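Local coordinates for CaaX farnesyltransferase beta subunit Ram1 (Aspergillus fumigatus, PDB 4L9P), which pairs with an alpha subunit as a zinc-dependent farnesyltransferase that probably transfers farnesyl from farnesyl diphosphate to the cysteine of C-terminal CaaX sequences, at residues B[210-215]-B[498-503]; B[232-237]-B[243-248]; B[399-404]-B[441-446]. One frame throughout, in Å; residues are numbered along the deposited sequence. Where two conformers were deposited one is given.

Contact 1 of 3, residues B[210-215]-B[498-503]; sequences IAMVGG and FVIPHK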
# COMPACT_ATOMS: atom_id res chain seq x y z
N ILE B 210 -10.26 -2.36 -18.93
CA ILE B 210 -10.25 -2.72 -20.34
C ILE B 210 -9.76 -4.15 -20.52
O ILE B 210 -10.33 -4.89 -21.35
CB ILE B 210 -9.36 -1.68 -21.10
CG1 ILE B 210 -10.16 -0.37 -21.22
CG2 ILE B 210 -8.93 -2.21 -22.47
CD1 ILE B 210 -9.28 0.81 -21.65
N ALA B 211 -8.74 -4.55 -19.75
CA ALA B 211 -8.25 -5.92 -19.84
C ALA B 211 -9.34 -6.91 -19.45
O ALA B 211 -9.50 -7.97 -20.08
CB ALA B 211 -6.99 -6.12 -18.96
N MET B 212 -10.09 -6.60 -18.41
CA MET B 212 -11.11 -7.55 -17.93
C MET B 212 -12.24 -7.68 -18.95
O MET B 212 -12.70 -8.80 -19.23
CB MET B 212 -11.68 -7.17 -16.53
CG MET B 212 -10.74 -7.52 -15.45
SD MET B 212 -11.41 -7.18 -13.80
CE MET B 212 -11.10 -5.37 -13.71
N VAL B 213 -12.70 -6.59 -19.55
CA VAL B 213 -13.79 -6.74 -20.52
C VAL B 213 -13.30 -7.29 -21.83
O VAL B 213 -14.04 -8.00 -22.55
CB VAL B 213 -14.66 -5.42 -20.72
CG1 VAL B 213 -15.27 -4.94 -19.40
CG2 VAL B 213 -13.86 -4.27 -21.39
N GLY B 214 -12.05 -6.99 -22.19
CA GLY B 214 -11.45 -7.52 -23.42
C GLY B 214 -12.02 -6.93 -24.69
O GLY B 214 -12.81 -5.97 -24.67
N GLY B 215 -11.55 -7.49 -25.81
CA GLY B 215 -12.04 -7.15 -27.13
C GLY B 215 -11.19 -6.09 -27.79
O GLY B 215 -10.72 -5.15 -27.15
N PHE B 498 -0.80 -8.19 -11.42
CA PHE B 498 -1.70 -7.32 -12.22
C PHE B 498 -3.07 -7.20 -11.59
O PHE B 498 -3.85 -6.31 -11.97
CB PHE B 498 -1.84 -7.83 -13.65
CG PHE B 498 -0.50 -7.80 -14.40
CD1 PHE B 498 0.16 -6.57 -14.57
CD2 PHE B 498 0.14 -8.99 -14.84
CE1 PHE B 498 1.38 -6.50 -15.22
CE2 PHE B 498 1.38 -8.93 -15.51
CZ PHE B 498 2.01 -7.67 -15.72
N VAL B 499 -3.43 -8.11 -10.66
CA VAL B 499 -4.71 -7.96 -9.93
C VAL B 499 -5.94 -7.96 -10.85
O VAL B 499 -6.90 -7.21 -10.69
CB VAL B 499 -4.72 -6.76 -8.91
CG1 VAL B 499 -5.68 -7.13 -7.76
CG2 VAL B 499 -3.33 -6.52 -8.32
N ILE B 500 -5.88 -8.88 -11.83
CA ILE B 500 -6.94 -9.24 -12.75
C ILE B 500 -6.72 -10.70 -13.10
O ILE B 500 -5.67 -11.26 -12.81
CB ILE B 500 -6.87 -8.36 -14.07
CG1 ILE B 500 -5.46 -8.34 -14.68
CG2 ILE B 500 -7.41 -6.93 -13.82
CD1 ILE B 500 -5.43 -7.65 -16.08
N PRO B 501 -7.70 -11.35 -13.74
CA PRO B 501 -7.46 -12.75 -14.10
C PRO B 501 -6.23 -12.90 -15.02
O PRO B 501 -5.95 -12.03 -15.88
CB PRO B 501 -8.73 -13.13 -14.86
CG PRO B 501 -9.79 -12.19 -14.29
CD PRO B 501 -9.06 -10.88 -14.04
N HIS B 502 -5.49 -14.00 -14.85
CA HIS B 502 -4.33 -14.22 -15.71
C HIS B 502 -4.61 -14.12 -17.20
O HIS B 502 -3.82 -13.52 -17.93
CB HIS B 502 -3.72 -15.61 -15.45
CG HIS B 502 -3.21 -15.80 -14.06
ND1 HIS B 502 -4.04 -15.76 -12.95
CD2 HIS B 502 -1.95 -16.04 -13.61
CE1 HIS B 502 -3.29 -15.94 -11.87
NE2 HIS B 502 -2.03 -16.14 -12.25
N LYS B 503 -5.72 -14.72 -17.65
CA LYS B 503 -6.03 -14.67 -19.06
C LYS B 503 -6.27 -13.22 -19.53
O LYS B 503 -5.94 -12.84 -20.67
CB LYS B 503 -7.29 -15.51 -19.31
CG LYS B 503 -7.69 -15.51 -20.83
CD LYS B 503 -9.02 -16.28 -21.09
CE LYS B 503 -9.40 -16.30 -22.62
NZ LYS B 503 -10.61 -17.23 -22.70
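Ile500 presents its two carbon branches to consecutive residues, Ala211 and Met212, at the end of helix 200-213 in the alpha-alpha toroid. One branch ends on the smaller partner, with Ile500 CD1 3.6 Å from Ala211 CB. The other is the methyl CG2, which lies 3.8 Å from Met212 CG. Further along the same thioether, Met212 SD and Met212 CE each stand 4.0 Å from Ile500 CG2, so three atoms of the methionine face a single methyl. The bend at chi3 (-80°) accounts for this: it turns CE back, and CG2 sits in the crook. Alongside, Pro501 adds its ring at about a right angle to the methionine chain, with Pro501 CD 4.0 Å from Met212 CG. No hydrogen bond links the two segments, and the side chains meet through apolar atoms alone.

Moving outward, the torsions of Ile500 explain the division of labour. A chi1 of 49° tucks CG1 into the space flanked by N and C, which sends CG2 off on the far side from C; the two branches therefore diverge across the helix surface. Val499 just before it adopts left-handed backbone angles, and its carbonyl O accepts a hydrogen bond from Tyr156 OH. Helix 151-164 covers Met212 as well, through Tyr156, Leu159 and Cys163. The contact thus joins the helix 200-213 terminus, helix 151-164 and the approach to the last helix, 502-513, for which Pro501 is the N-cap residue. It is structural packing, with the Ile500 side chain about 12 Å from the bound farnesyl analogue. Where helix 200-213 stops, Gly214 takes a positive phi while Gly214 N still donates to Ile210 O at 2.8 Å.

Contact 2 of 3, residues B[232-237]-B[243-248]; sequences GKLKQP and VCEGGE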
# COMPACT_ATOMS: atom_id res chain seq x y z
N GLY B 232 6.34 9.04 -19.59
CA GLY B 232 7.74 9.47 -19.56
C GLY B 232 7.95 10.80 -18.81
O GLY B 232 9.03 11.02 -18.25
N LYS B 233 6.93 11.66 -18.81
CA LYS B 233 7.00 12.90 -18.05
C LYS B 233 7.02 12.71 -16.54
O LYS B 233 7.42 13.62 -15.78
CB LYS B 233 5.87 13.86 -18.44
CG LYS B 233 5.91 14.23 -19.90
CD LYS B 233 4.71 15.08 -20.25
CE LYS B 233 4.79 15.48 -21.74
NZ LYS B 233 3.65 16.33 -22.12
N LEU B 234 6.53 11.57 -16.10
CA LEU B 234 6.44 11.28 -14.66
C LEU B 234 7.73 10.74 -14.08
O LEU B 234 7.89 10.70 -12.86
CB LEU B 234 5.31 10.31 -14.41
CG LEU B 234 3.94 10.74 -14.98
CD1 LEU B 234 2.88 9.71 -14.62
CD2 LEU B 234 3.40 12.13 -14.54
N LYS B 235 8.64 10.25 -14.95
CA LYS B 235 9.87 9.66 -14.45
C LYS B 235 10.71 10.72 -13.79
O LYS B 235 10.97 11.78 -14.40
CB LYS B 235 10.64 9.03 -15.66
CG LYS B 235 11.93 8.35 -15.27
CD LYS B 235 11.72 7.04 -14.50
CE LYS B 235 13.11 6.37 -14.26
NZ LYS B 235 13.00 5.08 -13.57
N GLN B 236 11.18 10.45 -12.58
CA GLN B 236 11.94 11.42 -11.80
C GLN B 236 13.43 11.09 -11.76
O GLN B 236 13.82 9.95 -11.95
CB GLN B 236 11.44 11.43 -10.36
CG GLN B 236 9.96 11.85 -10.26
CD GLN B 236 9.70 13.21 -10.96
OE1 GLN B 236 8.87 13.34 -11.93
NE2 GLN B 236 10.40 14.20 -10.50
N PRO B 237 14.29 12.08 -11.43
CA PRO B 237 15.74 11.82 -11.39
C PRO B 237 16.13 10.70 -10.43
O PRO B 237 17.12 10.01 -10.68
CB PRO B 237 16.31 13.13 -10.86
CG PRO B 237 15.32 14.14 -11.42
CD PRO B 237 13.96 13.50 -11.24
N VAL B 243 2.72 10.71 -9.58
CA VAL B 243 1.46 10.10 -9.96
C VAL B 243 0.74 10.90 -11.04
O VAL B 243 -0.16 10.40 -11.73
CB VAL B 243 0.53 9.89 -8.75
CG1 VAL B 243 1.22 8.88 -7.75
CG2 VAL B 243 0.22 11.25 -8.02
N CYS B 244 1.16 12.15 -11.21
CA CYS B 244 0.63 13.01 -12.26
C CYS B 244 1.62 14.15 -12.38
O CYS B 244 2.52 14.31 -11.49
CB CYS B 244 -0.80 13.53 -11.94
SG CYS B 244 -0.94 14.55 -10.51
N GLU B 245 1.50 14.95 -13.45
CA GLU B 245 2.46 16.05 -13.61
C GLU B 245 2.21 17.07 -12.51
O GLU B 245 1.10 17.61 -12.37
CB GLU B 245 2.27 16.72 -14.97
CG GLU B 245 2.70 15.73 -16.08
CD GLU B 245 2.58 16.40 -17.44
OE1 GLU B 245 3.45 17.22 -17.79
OE2 GLU B 245 1.62 16.10 -18.19
N GLY B 246 3.23 17.34 -11.71
CA GLY B 246 3.05 18.26 -10.60
C GLY B 246 2.56 17.59 -9.33
O GLY B 246 2.37 18.27 -8.34
N GLY B 247 2.36 16.27 -9.36
CA GLY B 247 1.86 15.53 -8.20
C GLY B 247 2.94 14.86 -7.38
O GLY B 247 4.14 14.94 -7.65
N GLU B 248 2.49 14.15 -6.37
CA GLU B 248 3.41 13.50 -5.43
C GLU B 248 4.14 12.29 -6.06
O GLU B 248 3.64 11.63 -7.00
CB GLU B 248 2.68 13.00 -4.16
CG GLU B 248 1.56 11.98 -4.43
CD GLU B 248 0.17 12.56 -4.75
OE1 GLU B 248 0.05 13.73 -5.15
OE2 GLU B 248 -0.83 11.82 -4.60
O HOH W 1 0.93 15.44 -20.65
O HOH W 2 3.26 18.52 -20.05
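The peptide plane joining Cys244 to Glu245 carries Leu234 on one face: Leu234 CD2 stands almost straight above it, 3.5 Å from Cys244 C and 3.6 Å from Glu245 N. A second flat group, the Glu245 carboxylate, has the lysine chain over one face, offset from its centre, with Lys233 CD 3.5 Å from Glu245 OE1. The two charged ends do not form a salt bridge, since Lys233 NZ remains 4.4 Å from Glu245 OE1. Two waters span the gap instead. Water 1 accepts from Lys233 NZ and donates to Glu245 OE2 at 2.6 Å; water 2 takes the same role toward Glu245 OE1, also at 2.6 Å. Because chi2 to chi4 of Lys233 are all close to 180°, the ammonium is carried past the carboxylate and meets it through solvent.

This is the connection between helix 224-234 and helix 251-263 of the alpha-alpha toroid, folded back on the end of the first helix. Cys244 to Gly247 make a type II beta turn, closed by Gly247 N donating to Cys244 O at 2.9 Å, with Gly246 at positive phi. Outside the turn, Val243 N bonds Glu248 O at 2.9 Å. Glu248 OE2 makes a salt bridge with Arg252, a residue of the farnesyl-analogue pocket, and Gly246 O accepts from His127 NE2 of the alpha subunit.

Contact 3 of 3, residues B[399-404]-B[441-446]; sequences NLYSRE and LSTVQY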
# COMPACT_ATOMS: atom_id res chain seq x y z
N ASN B 399 3.14 -21.69 2.48
CA ASN B 399 2.54 -20.43 2.91
C ASN B 399 3.07 -20.09 4.26
O ASN B 399 3.00 -20.91 5.17
CB ASN B 399 1.03 -20.59 2.96
CG ASN B 399 0.50 -20.88 1.62
OD1 ASN B 399 0.76 -20.09 0.68
ND2 ASN B 399 -0.19 -22.05 1.46
N LEU B 400 3.64 -18.90 4.38
CA LEU B 400 4.30 -18.47 5.60
C LEU B 400 3.42 -17.64 6.54
O LEU B 400 3.93 -17.06 7.47
CB LEU B 400 5.63 -17.75 5.24
CG LEU B 400 6.65 -18.68 4.54
CD1 LEU B 400 7.91 -17.85 4.23
CD2 LEU B 400 7.00 -19.91 5.37
N TYR B 401 2.12 -17.58 6.27
CA TYR B 401 1.12 -16.87 7.06
C TYR B 401 -0.02 -17.89 7.25
O TYR B 401 0.02 -19.01 6.72
CB TYR B 401 0.59 -15.62 6.33
CG TYR B 401 -0.15 -15.95 5.06
CD1 TYR B 401 0.50 -16.29 3.90
CD2 TYR B 401 -1.54 -15.88 5.04
CE1 TYR B 401 -0.19 -16.61 2.72
CE2 TYR B 401 -2.26 -16.16 3.86
CZ TYR B 401 -1.59 -16.53 2.70
OH TYR B 401 -2.35 -16.82 1.56
N SER B 402 -1.06 -17.49 8.00
CA SER B 402 -2.20 -18.36 8.27
C SER B 402 -3.33 -18.10 7.29
O SER B 402 -4.09 -17.12 7.41
CB SER B 402 -2.70 -18.13 9.73
OG SER B 402 -3.89 -18.90 9.92
N ARG B 403 -3.51 -19.03 6.35
CA ARG B 403 -4.65 -18.94 5.44
C ARG B 403 -5.98 -19.10 6.19
O ARG B 403 -6.97 -18.43 5.87
CB ARG B 403 -4.54 -19.99 4.31
CG ARG B 403 -3.41 -19.70 3.30
CD ARG B 403 -3.47 -20.75 2.08
NE ARG B 403 -3.35 -22.11 2.46
CZ ARG B 403 -4.22 -23.07 2.17
NH1 ARG B 403 -5.31 -22.86 1.36
NH2 ARG B 403 -3.95 -24.28 2.60
N GLU B 404 -5.97 -19.94 7.22
CA GLU B 404 -7.18 -20.13 8.03
C GLU B 404 -7.57 -18.78 8.66
O GLU B 404 -8.73 -18.40 8.61
CB GLU B 404 -6.89 -21.14 9.17
CG GLU B 404 -8.05 -21.21 10.16
CD GLU B 404 -7.94 -22.28 11.23
OE1 GLU B 404 -6.88 -22.91 11.32
OE2 GLU B 404 -8.98 -22.52 11.91
N LEU B 441 -9.39 -13.39 -0.50
CA LEU B 441 -9.97 -14.71 -0.36
C LEU B 441 -9.51 -15.58 -1.55
O LEU B 441 -9.19 -16.77 -1.38
CB LEU B 441 -11.47 -14.57 -0.30
CG LEU B 441 -12.18 -15.96 -0.10
CD1 LEU B 441 -11.74 -16.73 1.17
CD2 LEU B 441 -13.70 -15.66 -0.09
N SER B 442 -9.48 -15.00 -2.75
CA SER B 442 -9.03 -15.81 -3.90
C SER B 442 -7.60 -16.26 -3.68
O SER B 442 -7.24 -17.42 -3.96
CB SER B 442 -9.21 -15.06 -5.21
OG SER B 442 -8.77 -15.93 -6.27
N THR B 443 -6.70 -15.37 -3.22
CA THR B 443 -5.28 -15.73 -3.05
C THR B 443 -5.11 -16.96 -2.20
O THR B 443 -4.28 -17.83 -2.49
CB THR B 443 -4.54 -14.56 -2.33
OG1 THR B 443 -4.60 -13.40 -3.16
CG2 THR B 443 -3.07 -14.88 -1.93
N VAL B 444 -5.90 -17.06 -1.12
CA VAL B 444 -5.73 -18.24 -0.24
C VAL B 444 -6.18 -19.55 -0.89
O VAL B 444 -5.83 -20.63 -0.40
CB VAL B 444 -6.44 -18.11 1.13
CG1 VAL B 444 -6.03 -16.85 1.90
CG2 VAL B 444 -7.92 -18.21 1.05
N GLN B 445 -6.92 -19.44 -1.97
CA GLN B 445 -7.47 -20.63 -2.63
C GLN B 445 -6.58 -21.16 -3.73
O GLN B 445 -6.98 -22.14 -4.39
CB GLN B 445 -8.85 -20.27 -3.17
CG GLN B 445 -9.80 -19.88 -2.09
CD GLN B 445 -11.13 -19.33 -2.65
OE1 GLN B 445 -11.21 -18.88 -3.80
NE2 GLN B 445 -12.16 -19.31 -1.80
N TYR B 446 -5.43 -20.55 -4.02
CA TYR B 446 -4.56 -21.01 -5.09
C TYR B 446 -3.12 -21.06 -4.67
O TYR B 446 -2.67 -20.25 -3.83
CB TYR B 446 -4.63 -20.03 -6.32
CG TYR B 446 -5.99 -20.10 -6.93
CD1 TYR B 446 -6.26 -21.11 -7.86
CD2 TYR B 446 -7.03 -19.24 -6.53
CE1 TYR B 446 -7.55 -21.31 -8.34
CE2 TYR B 446 -8.35 -19.38 -7.03
CZ TYR B 446 -8.60 -20.45 -7.89
OH TYR B 446 -9.87 -20.68 -8.32
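Two helix ends of the alpha-alpha toroid meet here, the start of helix 403-413 and the finish of helix 431-444, through Arg403, Tyr401 and Val444. The polar link is a hydrogen bond from Arg403 NH1 to Val444 O, 2.9 Å long with an N-H...O angle of 157°. Its C=O...N angle of 165° shows that the donor approaches nearly end-on to the carbonyl, which itself lies at the guanidinium edge and close to that plane. A bend at chi3 (-59°) brings the group round to the carbonyl, and the aliphatic part of the arginine runs antiparallel alongside the valine side chain: Arg403 CG is 4.1 Å from Val444 CB, and Arg403 CD is 3.4 Å from Val444 O.

Tyr401 closes in from another direction, its long axis roughly perpendicular to the valine side chain. Val444 CG1 sits at the ring edge near its plane, 3.7 Å from Tyr401 OH and 4.3 Å from Tyr401 CE2. Leu406 and Thr407 of helix 403-413 also pack on Val444. Ser402, the N-cap, holds the helix start by accepting from Gly405 N through OG, and Asn344 of the alpha subunit donates to Tyr401 O.

The guanidinium has a stronger partner in Asp481, whose OD1 forms a salt bridge with Arg403 NE. With NE, NH1 and NH2 all hydrogen-bonded, rotation of the group should be restricted. The buried positive charge is thus probably balanced by the carboxylate, while NH1 serves the Val444 carbonyl near the end of helix 431-444, where the helix dipole may favour a nearby positive charge.

How the contacts relate
All three contacts fall within the alpha-alpha toroid domain. Contact 1 spans the greatest separation along the chain, 283 residues, against 37 for contact 3 and 6 for contact 2; its segments bracket both others, contact 2 first. Contacts 2 and 3 lie on opposite sides of the chain centre, their centres 36 Å apart. Contact 1 is 26 Å from contact 2 and 22 Å from contact 3, centre to centre. Helix 200-213 connects the first pair, since its Val200 packs on Leu234 and Val243. Contact 1 thus ties the late chain back to an early toroid helix and touches no other chain, whereas contacts 2 and 3 probably mark two separate places along the alpha-subunit interface.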